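Local coordinates for protein LbaCas13a H328A (C2c2) (Lachnospiraceae bacterium NK4A179, PDB 5WLH) that binds and probably processes its own precursor CRISPR RNA, and uses the resulting guide to recognise and cleave RNA as a Cas13a nuclease, at residues I444-Y456 with D1132-C1144. Residues are numbered along the deposited sequence; the frame is centred on the assembly and turned at random.
Sequences ISIKYIAMGKAVY and DLMNFQLGYHYAC. With nucleotides of chain B.
Gly452 and Gly1139 meet backbone to backbone in a buried contact where helices 429-458 and 1106-1145 cross almost at a right angle (88°), a glycine-mediated crossing that brings the local axes to 6.4 Å. The closeness lets the two helices exchange CA-H...O contacts: Gly452 CA lies 3.1 Å from Asn1135 O, and the CA-H of Gly1139 is directed almost straight at Tyr448 O. The missing CB of Gly452 would fall on Asn1135 O and that of Gly1139 on Tyr448 O.

Knobs-into-holes packing flanks this point. The Tyr448 ring drops among Phe1136, Gly1139, Tyr1140 and Ala1143; it takes the edge of Tyr1140 on one face and turns its own edge to Phe1136 in an offset edge-to-face pair, both sets of planes at 71°. Asn1135 is the reciprocal knob, held among Ile449, Gly452, Lys453 and Tyr456. Val455 CG2 sits over the centre of the Tyr1142 ring, 3.5 Å from its centroid.

Two turns back from Tyr1142, on the same helix, Met1134 bends at chi3 (80°) to set CE over the middle of the Tyr456 ring, 3.6 Å from the centroid, while Leu1138 CD1 packs on Tyr456 CB. An alanine in place of Tyr456 would probably leave the Met1134 methyl without its aromatic platform and free to swing.

Further out, Tyr448 OH is hydrogen-bonded to Leu284 O, and Tyr1142 OH to Phe258 N. Away from this crossing, segment 444-456 also reaches the bound RNA: Lys447 NZ donates to OP1 of C11 of chain B, and the extended Lys453 side chain delivers NZ to OP2 of U27 of chain B, 2.7 Å away.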
ATOM      1  N   ILE A 444      -6.790  10.785 -19.822  1.00 17.28           N
ATOM      2  CA  ILE A 444      -6.902   9.832 -20.924  1.00 20.26           C
ATOM      3  C   ILE A 444      -6.259   8.502 -20.544  1.00 20.83           C
ATOM      4  O   ILE A 444      -6.825   7.433 -20.782  1.00 18.84           O
ATOM      5  CB  ILE A 444      -6.264  10.412 -22.197  1.00 16.28           C
ATOM      6  CG1 ILE A 444      -6.886  11.769 -22.536  1.00 18.14           C
ATOM      7  CG2 ILE A 444      -6.434   9.436 -23.367  1.00 19.46           C
ATOM      8  CD1 ILE A 444      -6.044  12.482 -23.619  1.00 19.03           C
ATOM      9  N   SER A 445      -5.061   8.552 -19.956  1.00 18.37           N
ATOM     10  CA  SER A 445      -4.370   7.327 -19.569  1.00 21.19           C
ATOM     11  C   SER A 445      -5.232   6.473 -18.645  1.00 19.62           C
ATOM     12  O   SER A 445      -5.467   5.285 -18.909  1.00 17.95           O
ATOM     13  CB  SER A 445      -3.048   7.678 -18.893  1.00 20.87           C
ATOM     14  OG  SER A 445      -2.396   6.511 -18.439  1.00 20.23           O
ATOM     15  N   ILE A 446      -5.753   7.075 -17.577  1.00 17.22           N
ATOM     16  CA  ILE A 446      -6.444   6.259 -16.584  1.00 15.84           C
ATOM     17  C   ILE A 446      -7.761   5.734 -17.127  1.00 18.58           C
ATOM     18  O   ILE A 446      -8.247   4.678 -16.683  1.00 19.77           O
ATOM     19  CB  ILE A 446      -6.651   7.056 -15.277  1.00 16.56           C
ATOM     20  CG1 ILE A 446      -7.606   8.230 -15.498  1.00 20.60           C
ATOM     21  CG2 ILE A 446      -5.282   7.465 -14.695  1.00 19.44           C
ATOM     22  CD1 ILE A 446      -7.940   9.021 -14.188  1.00 23.02           C
ATOM     23  N   LYS A 447      -8.358   6.430 -18.105  1.00 17.97           N
ATOM     24  CA  LYS A 447      -9.593   5.910 -18.686  1.00 18.76           C
ATOM     25  C   LYS A 447      -9.323   4.709 -19.593  1.00 21.63           C
ATOM     26  O   LYS A 447     -10.087   3.740 -19.584  1.00 19.71           O
ATOM     27  CB  LYS A 447     -10.332   7.014 -19.439  1.00 17.21           C
ATOM     28  CG  LYS A 447     -10.873   8.104 -18.515  1.00 18.62           C
ATOM     29  CD  LYS A 447     -11.711   7.513 -17.381  1.00 20.04           C
ATOM     30  CE  LYS A 447     -12.217   8.609 -16.446  1.00 19.63           C
ATOM     31  NZ  LYS A 447     -13.033   8.084 -15.301  1.00 21.98           N
ATOM     32  N   TYR A 448      -8.263   4.746 -20.408  1.00 15.72           N
ATOM     33  CA  TYR A 448      -7.965   3.536 -21.173  1.00 17.34           C
ATOM     34  C   TYR A 448      -7.626   2.385 -20.237  1.00 16.38           C
ATOM     35  O   TYR A 448      -8.058   1.250 -20.447  1.00 16.65           O
ATOM     36  CB  TYR A 448      -6.808   3.774 -22.135  1.00 17.52           C
ATOM     37  CG  TYR A 448      -7.204   4.486 -23.391  1.00 17.86           C
ATOM     38  CD1 TYR A 448      -8.210   3.990 -24.218  1.00 18.73           C
ATOM     39  CD2 TYR A 448      -6.546   5.644 -23.777  1.00 15.94           C
ATOM     40  CE1 TYR A 448      -8.570   4.658 -25.392  1.00 19.14           C
ATOM     41  CE2 TYR A 448      -6.906   6.313 -24.931  1.00 20.56           C
ATOM     42  CZ  TYR A 448      -7.903   5.812 -25.739  1.00 20.18           C
ATOM     43  OH  TYR A 448      -8.217   6.484 -26.906  1.00 21.95           O
ATOM     44  N   ILE A 449      -6.861   2.667 -19.189  1.00 18.51           N
ATOM     45  CA  ILE A 449      -6.549   1.629 -18.212  1.00 18.43           C
ATOM     46  C   ILE A 449      -7.829   1.093 -17.586  1.00 18.68           C
ATOM     47  O   ILE A 449      -7.998  -0.125 -17.447  1.00 18.76           O
ATOM     48  CB  ILE A 449      -5.564   2.181 -17.157  1.00 17.87           C
ATOM     49  CG1 ILE A 449      -4.177   2.358 -17.802  1.00 18.10           C
ATOM     50  CG2 ILE A 449      -5.409   1.232 -16.009  1.00 18.19           C
ATOM     51  CD1 ILE A 449      -3.264   3.293 -17.052  1.00 20.27           C
ATOM     52  N   ALA A 450      -8.767   1.982 -17.233  1.00 15.01           N
ATOM     53  CA  ALA A 450     -10.011   1.532 -16.614  1.00 16.91           C
ATOM     54  C   ALA A 450     -10.800   0.656 -17.569  1.00 17.87           C
ATOM     55  O   ALA A 450     -11.389  -0.344 -17.157  1.00 16.45           O
ATOM     56  CB  ALA A 450     -10.857   2.717 -16.166  1.00 16.70           C
ATOM     57  N   MET A 451     -10.808   1.014 -18.854  1.00 17.15           N
ATOM     58  CA  MET A 451     -11.437   0.152 -19.861  1.00 19.85           C
ATOM     59  C   MET A 451     -10.752  -1.208 -19.930  1.00 18.87           C
ATOM     60  O   MET A 451     -11.421  -2.249 -19.956  1.00 17.53           O
ATOM     61  CB  MET A 451     -11.406   0.847 -21.227  1.00 17.41           C
ATOM     62  CG  MET A 451     -12.302   2.062 -21.293  1.00 21.51           C
ATOM     63  SD  MET A 451     -12.104   2.881 -22.895  1.00 23.80           S
ATOM     64  CE  MET A 451     -12.679   1.555 -23.996  1.00 22.56           C
ATOM     65  N   GLY A 452      -9.412  -1.223 -19.975  1.00 17.54           N
ATOM     66  CA  GLY A 452      -8.700  -2.487 -20.039  1.00 18.40           C
ATOM     67  C   GLY A 452      -8.932  -3.350 -18.820  1.00 20.13           C
ATOM     68  O   GLY A 452      -9.011  -4.574 -18.928  1.00 17.95           O
ATOM     69  N   LYS A 453      -9.058  -2.722 -17.649  1.00 16.36           N
ATOM     70  CA  LYS A 453      -9.381  -3.464 -16.436  1.00 15.95           C
ATOM     71  C   LYS A 453     -10.711  -4.191 -16.576  1.00 17.32           C
ATOM     72  O   LYS A 453     -10.836  -5.366 -16.211  1.00 19.21           O
ATOM     73  CB  LYS A 453      -9.441  -2.505 -15.246  1.00 18.68           C
ATOM     74  CG  LYS A 453      -9.940  -3.170 -13.973  1.00 18.34           C
ATOM     75  CD  LYS A 453      -9.872  -2.194 -12.822  1.00 19.68           C
ATOM     76  CE  LYS A 453     -10.147  -2.897 -11.491  1.00 19.40           C
ATOM     77  NZ  LYS A 453      -9.959  -1.923 -10.372  1.00 19.35           N
ATOM     78  N   ALA A 454     -11.729  -3.507 -17.091  1.00 18.27           N
ATOM     79  CA  ALA A 454     -13.005  -4.200 -17.298  1.00 20.03           C
ATOM     80  C   ALA A 454     -12.898  -5.286 -18.373  1.00 19.79           C
ATOM     81  O   ALA A 454     -13.428  -6.394 -18.202  1.00 18.89           O
ATOM     82  CB  ALA A 454     -14.099  -3.188 -17.646  1.00 18.65           C
ATOM     83  N   VAL A 455     -12.216  -4.997 -19.478  1.00 19.70           N
ATOM     84  CA  VAL A 455     -12.101  -5.984 -20.558  1.00 20.76           C
ATOM     85  C   VAL A 455     -11.325  -7.203 -20.079  1.00 20.90           C
ATOM     86  O   VAL A 455     -11.733  -8.347 -20.296  1.00 19.12           O
ATOM     87  CB  VAL A 455     -11.436  -5.352 -21.794  1.00 21.09           C
ATOM     88  CG1 VAL A 455     -11.059  -6.434 -22.819  1.00 21.22           C
ATOM     89  CG2 VAL A 455     -12.348  -4.321 -22.406  1.00 21.66           C
ATOM     90  N   TYR A 456     -10.186  -6.974 -19.414  1.00 18.29           N
ATOM     91  CA  TYR A 456      -9.361  -8.084 -18.957  1.00 20.13           C
ATOM     92  C   TYR A 456     -10.117  -8.991 -17.997  1.00 19.61           C
ATOM     93  O   TYR A 456     -10.005 -10.225 -18.066  1.00 19.53           O
ATOM     94  CB  TYR A 456      -8.111  -7.565 -18.249  1.00 20.05           C
ATOM     95  CG  TYR A 456      -7.242  -8.687 -17.724  1.00 21.84           C
ATOM     96  CD1 TYR A 456      -6.515  -9.484 -18.606  1.00 22.18           C
ATOM     97  CD2 TYR A 456      -7.143  -8.955 -16.366  1.00 24.82           C
ATOM     98  CE1 TYR A 456      -5.710 -10.504 -18.142  1.00 22.80           C
ATOM     99  CE2 TYR A 456      -6.333  -9.981 -15.895  1.00 23.45           C
ATOM    100  CZ  TYR A 456      -5.630 -10.757 -16.799  1.00 22.69           C
ATOM    101  OH  TYR A 456      -4.820 -11.778 -16.371  1.00 26.73           O
ATOM    102  N   ASP A1132      -0.910  -2.310 -15.294  1.00 17.54           N
ATOM    103  CA  ASP A1132      -1.615  -1.193 -15.893  1.00 18.49           C
ATOM    104  C   ASP A1132      -1.166  -0.916 -17.320  1.00 16.01           C
ATOM    105  O   ASP A1132      -1.956  -0.391 -18.104  1.00 17.06           O
ATOM    106  CB  ASP A1132      -1.469   0.032 -15.000  1.00 18.07           C
ATOM    107  CG  ASP A1132      -2.285  -0.114 -13.732  1.00 19.17           C
ATOM    108  OD1 ASP A1132      -3.306  -0.838 -13.787  1.00 19.45           O
ATOM    109  OD2 ASP A1132      -1.900   0.452 -12.711  1.00 18.73           O
ATOM    110  N   LEU A1133       0.064  -1.286 -17.672  1.00 16.16           N
ATOM    111  CA  LEU A1133       0.477  -1.256 -19.075  1.00 18.60           C
ATOM    112  C   LEU A1133      -0.385  -2.209 -19.891  1.00 18.55           C
ATOM    113  O   LEU A1133      -0.942  -1.827 -20.918  1.00 18.32           O
ATOM    114  CB  LEU A1133       1.961  -1.619 -19.202  1.00 17.54           C
ATOM    115  CG  LEU A1133       2.509  -1.728 -20.629  1.00 17.89           C
ATOM    116  CD1 LEU A1133       2.193  -0.453 -21.405  1.00 19.83           C
ATOM    117  CD2 LEU A1133       4.011  -1.978 -20.575  1.00 21.70           C
ATOM    118  N   MET A1134      -0.555  -3.443 -19.408  1.00 16.74           N
ATOM    119  CA  MET A1134      -1.435  -4.375 -20.103  1.00 16.99           C
ATOM    120  C   MET A1134      -2.850  -3.835 -20.189  1.00 16.41           C
ATOM    121  O   MET A1134      -3.507  -3.947 -21.233  1.00 19.17           O
ATOM    122  CB  MET A1134      -1.444  -5.730 -19.405  1.00 17.85           C
ATOM    123  CG  MET A1134      -2.506  -6.630 -20.005  1.00 22.03           C
ATOM    124  SD  MET A1134      -2.632  -8.114 -19.027  1.00 27.85           S
ATOM    125  CE  MET A1134      -3.643  -7.529 -17.656  1.00 24.55           C
ATOM    126  N   ASN A1135      -3.358  -3.269 -19.083  1.00 17.60           N
ATOM    127  CA  ASN A1135      -4.709  -2.724 -19.096  1.00 16.02           C
ATOM    128  C   ASN A1135      -4.821  -1.554 -20.073  1.00 14.61           C
ATOM    129  O   ASN A1135      -5.842  -1.405 -20.749  1.00 18.66           O
ATOM    130  CB  ASN A1135      -5.109  -2.260 -17.698  1.00 19.02           C
ATOM    131  CG  ASN A1135      -5.540  -3.401 -16.800  1.00 24.08           C
ATOM    132  OD1 ASN A1135      -5.693  -4.528 -17.237  1.00 21.25           O
ATOM    133  ND2 ASN A1135      -5.700  -3.106 -15.524  1.00 28.42           N
ATOM    134  N   PHE A1136      -3.809  -0.677 -20.097  1.00 17.43           N
ATOM    135  CA  PHE A1136      -3.825   0.419 -21.054  1.00 17.88           C
ATOM    136  C   PHE A1136      -3.921  -0.124 -22.467  1.00 16.95           C
ATOM    137  O   PHE A1136      -4.769   0.311 -23.257  1.00 17.29           O
ATOM    138  CB  PHE A1136      -2.566   1.282 -20.947  1.00 15.97           C
ATOM    139  CG  PHE A1136      -2.557   2.396 -21.947  1.00 17.56           C
ATOM    140  CD1 PHE A1136      -2.106   2.186 -23.260  1.00 17.70           C
ATOM    141  CD2 PHE A1136      -3.065   3.640 -21.609  1.00 20.58           C
ATOM    142  CE1 PHE A1136      -2.158   3.209 -24.188  1.00 19.18           C
ATOM    143  CE2 PHE A1136      -3.094   4.680 -22.535  1.00 19.51           C
ATOM    144  CZ  PHE A1136      -2.636   4.466 -23.821  1.00 20.18           C
ATOM    145  N   GLN A1137      -3.031  -1.060 -22.799  1.00 18.79           N
ATOM    146  CA  GLN A1137      -3.030  -1.639 -24.142  1.00 19.16           C
ATOM    147  C   GLN A1137      -4.353  -2.325 -24.443  1.00 20.67           C
ATOM    148  O   GLN A1137      -4.919  -2.142 -25.521  1.00 20.76           O
ATOM    149  CB  GLN A1137      -1.878  -2.618 -24.295  1.00 16.31           C
ATOM    150  CG  GLN A1137      -0.520  -1.931 -24.267  1.00 20.14           C
ATOM    151  CD  GLN A1137       0.618  -2.913 -24.271  1.00 24.71           C
ATOM    152  OE1 GLN A1137       0.620  -3.892 -23.518  1.00 22.22           O
ATOM    153  NE2 GLN A1137       1.601  -2.659 -25.117  1.00 22.23           N
ATOM    154  N   LEU A1138      -4.870  -3.106 -23.492  1.00 17.18           N
ATOM    155  CA  LEU A1138      -6.161  -3.751 -23.690  1.00 21.12           C
ATOM    156  C   LEU A1138      -7.257  -2.731 -23.917  1.00 21.11           C
ATOM    157  O   LEU A1138      -8.084  -2.896 -24.806  1.00 20.61           O
ATOM    158  CB  LEU A1138      -6.513  -4.615 -22.487  1.00 19.40           C
ATOM    159  CG  LEU A1138      -5.786  -5.943 -22.469  1.00 21.65           C
ATOM    160  CD1 LEU A1138      -6.104  -6.640 -21.140  1.00 24.89           C
ATOM    161  CD2 LEU A1138      -6.228  -6.847 -23.681  1.00 21.76           C
ATOM    162  N   GLY A1139      -7.296  -1.674 -23.107  1.00 19.57           N
ATOM    163  CA  GLY A1139      -8.370  -0.713 -23.252  1.00 19.59           C
ATOM    164  C   GLY A1139      -8.264   0.053 -24.551  1.00 20.38           C
ATOM    165  O   GLY A1139      -9.268   0.279 -25.235  1.00 19.77           O
ATOM    166  N   TYR A1140      -7.044   0.442 -24.908  1.00 18.04           N
ATOM    167  CA  TYR A1140      -6.797   1.190 -26.129  1.00 20.06           C
ATOM    168  C   TYR A1140      -7.121   0.347 -27.362  1.00 20.25           C
ATOM    169  O   TYR A1140      -7.856   0.782 -28.255  1.00 22.41           O
ATOM    170  CB  TYR A1140      -5.341   1.643 -26.114  1.00 18.69           C
ATOM    171  CG  TYR A1140      -4.869   2.317 -27.360  1.00 19.16           C
ATOM    172  CD1 TYR A1140      -5.003   3.687 -27.512  1.00 23.45           C
ATOM    173  CD2 TYR A1140      -4.303   1.586 -28.398  1.00 23.39           C
ATOM    174  CE1 TYR A1140      -4.550   4.325 -28.666  1.00 21.91           C
ATOM    175  CE2 TYR A1140      -3.857   2.211 -29.559  1.00 22.72           C
ATOM    176  CZ  TYR A1140      -3.982   3.580 -29.680  1.00 24.26           C
ATOM    177  OH  TYR A1140      -3.531   4.202 -30.827  1.00 25.83           O
ATOM    178  N   HIS A1141      -6.604  -0.879 -27.423  1.00 18.69           N
ATOM    179  CA  HIS A1141      -6.886  -1.680 -28.615  1.00 20.45           C
ATOM    180  C   HIS A1141      -8.312  -2.201 -28.628  1.00 23.16           C
ATOM    181  O   HIS A1141      -8.871  -2.418 -29.709  1.00 22.58           O
ATOM    182  CB  HIS A1141      -5.877  -2.808 -28.728  1.00 20.44           C
ATOM    183  CG  HIS A1141      -4.511  -2.313 -29.060  1.00 20.16           C
ATOM    184  ND1 HIS A1141      -4.165  -1.895 -30.328  1.00 20.72           N
ATOM    185  CD2 HIS A1141      -3.435  -2.076 -28.275  1.00 19.64           C
ATOM    186  CE1 HIS A1141      -2.913  -1.478 -30.321  1.00 20.93           C
ATOM    187  NE2 HIS A1141      -2.447  -1.575 -29.085  1.00 22.79           N
ATOM    188  N   TYR A1142      -8.925  -2.372 -27.457  1.00 21.03           N
ATOM    189  CA  TYR A1142     -10.352  -2.658 -27.403  1.00 18.06           C
ATOM    190  C   TYR A1142     -11.152  -1.510 -27.993  1.00 21.59           C
ATOM    191  O   TYR A1142     -12.080  -1.722 -28.790  1.00 23.05           O
ATOM    192  CB  TYR A1142     -10.784  -2.917 -25.959  1.00 18.51           C
ATOM    193  CG  TYR A1142     -12.246  -3.228 -25.771  1.00 19.69           C
ATOM    194  CD1 TYR A1142     -12.738  -4.514 -25.990  1.00 20.58           C
ATOM    195  CD2 TYR A1142     -13.126  -2.250 -25.340  1.00 20.37           C
ATOM    196  CE1 TYR A1142     -14.083  -4.808 -25.770  1.00 21.98           C
ATOM    197  CE2 TYR A1142     -14.465  -2.534 -25.114  1.00 21.24           C
ATOM    198  CZ  TYR A1142     -14.928  -3.818 -25.321  1.00 25.49           C
ATOM    199  OH  TYR A1142     -16.250  -4.087 -25.095  1.00 26.25           O
ATOM    200  N   ALA A1143     -10.819  -0.279 -27.597  1.00 22.30           N
ATOM    201  CA  ALA A1143     -11.439   0.879 -28.226  1.00 17.41           C
ATOM    202  C   ALA A1143     -11.184   0.880 -29.723  1.00 20.16           C
ATOM    203  O   ALA A1143     -12.081   1.203 -30.512  1.00 25.97           O
ATOM    204  CB  ALA A1143     -10.920   2.173 -27.584  1.00 15.78           C
ATOM    205  N   CYS A1144      -9.968   0.535 -30.132  1.00 19.35           N
ATOM    206  CA  CYS A1144      -9.650   0.534 -31.558  1.00 23.19           C
ATOM    207  C   CYS A1144     -10.489  -0.500 -32.291  1.00 27.05           C
ATOM    208  O   CYS A1144     -11.076  -0.216 -33.350  1.00 24.47           O
ATOM    209  CB  CYS A1144      -8.159   0.271 -31.755  1.00 23.40           C
ATOM    210  SG  CYS A1144      -7.656   0.354 -33.502  1.00 26.83           S
TER
ATOM    211  P     U B  27     -11.135   1.048  -8.826  1.00 27.24           P
ATOM    212  OP1   U B  27     -11.583   2.430  -8.689  1.00 26.02           O
ATOM    213  OP2   U B  27     -11.094   0.475 -10.200  1.00 24.00           O
ATOM    214  O5'   U B  27      -9.685   0.932  -8.202  1.00 22.54           O
ATOM    215  C5'   U B  27      -8.571   1.514  -8.847  1.00 18.55           C
ATOM    216  C4'   U B  27      -7.519   1.802  -7.817  1.00 17.72           C
ATOM    217  O4'   U B  27      -7.912   2.980  -7.068  1.00 17.81           O
ATOM    218  C3'   U B  27      -7.314   0.689  -6.771  1.00 17.45           C
ATOM    219  O3'   U B  27      -5.931   0.550  -6.509  1.00 20.10           O
ATOM    220  C2'   U B  27      -7.942   1.285  -5.515  1.00 15.48           C
ATOM    221  O2'   U B  27      -7.427   0.774  -4.299  1.00 16.88           O
ATOM    222  C1'   U B  27      -7.595   2.750  -5.724  1.00 17.14           C
ATOM    223  N1    U B  27      -8.254   3.719  -4.840  1.00 17.60           N
ATOM    224  C2    U B  27      -7.528   4.873  -4.559  1.00 18.53           C
ATOM    225  O2    U B  27      -6.455   5.112  -5.077  1.00 17.59           O
ATOM    226  N3    U B  27      -8.127   5.751  -3.679  1.00 18.15           N
ATOM    227  C4    U B  27      -9.347   5.569  -3.065  1.00 20.52           C
ATOM    228  O4    U B  27      -9.764   6.435  -2.283  1.00 20.43           O
ATOM    229  C5    U B  27     -10.008   4.337  -3.388  1.00 21.30           C
ATOM    230  C6    U B  27      -9.456   3.466  -4.237  1.00 19.59           C
ATOM    231  P     C B  11     -13.654  10.967 -12.904  1.00 20.79           P
ATOM    232  OP1   C B  11     -13.953  10.692 -14.314  1.00 20.52           O
ATOM    233  OP2   C B  11     -13.671  12.372 -12.401  1.00 21.22           O
ATOM    234  O5'   C B  11     -14.687  10.203 -11.994  1.00 19.55           O
ATOM    235  C5'   C B  11     -15.176   8.926 -12.368  1.00 19.29           C
ATOM    236  C4'   C B  11     -16.239   8.480 -11.415  1.00 20.27           C
ATOM    237  O4'   C B  11     -15.707   8.393 -10.069  1.00 21.75           O
ATOM    238  C3'   C B  11     -17.411   9.429 -11.259  1.00 20.98           C
ATOM    239  O3'   C B  11     -18.315   9.342 -12.319  1.00 20.67           O
ATOM    240  C2'   C B  11     -17.991   8.986  -9.934  1.00 18.49           C
ATOM    241  O2'   C B  11     -18.591   7.709 -10.092  1.00 21.90           O
ATOM    242  C1'   C B  11     -16.712   8.769  -9.140  1.00 19.60           C
ATOM    243  N1    C B  11     -16.257   9.983  -8.430  1.00 21.23           N
ATOM    244  C2    C B  11     -16.851  10.299  -7.214  1.00 20.95           C
ATOM    245  O2    C B  11     -17.784   9.580  -6.792  1.00 22.96           O
ATOM    246  N3    C B  11     -16.406  11.372  -6.538  1.00 19.76           N
ATOM    247  C4    C B  11     -15.404  12.113  -7.033  1.00 19.94           C
ATOM    248  N4    C B  11     -14.989  13.175  -6.333  1.00 22.46           N
ATOM    249  C5    C B  11     -14.778  11.806  -8.280  1.00 19.55           C
ATOM    250  C6    C B  11     -15.235  10.737  -8.937  1.00 21.30           C
ATOM    251  P     C B  10      -8.253  13.250 -10.548  1.00 19.88           P
ATOM    252  OP1   C B  10      -7.914  13.840 -11.881  1.00 20.25           O
ATOM    253  OP2   C B  10      -8.782  14.046  -9.397  1.00 20.06           O
ATOM    254  O5'   C B  10      -9.398  12.162 -10.746  1.00 16.99           O
ATOM    255  C5'   C B  10      -9.253  11.071 -11.641  1.00 20.97           C
ATOM    256  C4'   C B  10     -10.214   9.965 -11.283  1.00 21.13           C
ATOM    257  O4'   C B  10      -9.966   9.545  -9.918  1.00 20.62           O
ATOM    258  C3'   C B  10     -11.693  10.337 -11.282  1.00 19.29           C
ATOM    259  O3'   C B  10     -12.250  10.276 -12.580  1.00 20.09           O
ATOM    260  C2'   C B  10     -12.284   9.316 -10.313  1.00 18.92           C
ATOM    261  O2'   C B  10     -12.363   8.035 -10.933  1.00 19.74           O
ATOM    262  C1'   C B  10     -11.176   9.237  -9.274  1.00 18.84           C
ATOM    263  N1    C B  10     -11.375  10.187  -8.158  1.00 18.61           N
ATOM    264  C2    C B  10     -12.283   9.812  -7.166  1.00 20.27           C
ATOM    265  O2    C B  10     -12.890   8.719  -7.270  1.00 21.30           O
ATOM    266  N3    C B  10     -12.471  10.639  -6.120  1.00 20.87           N
ATOM    267  C4    C B  10     -11.802  11.795  -6.061  1.00 19.91           C
ATOM    268  N4    C B  10     -12.016  12.585  -5.006  1.00 16.80           N
ATOM    269  C5    C B  10     -10.868  12.205  -7.066  1.00 21.54           C
ATOM    270  C6    C B  10     -10.688  11.381  -8.099  1.00 19.78           C
TER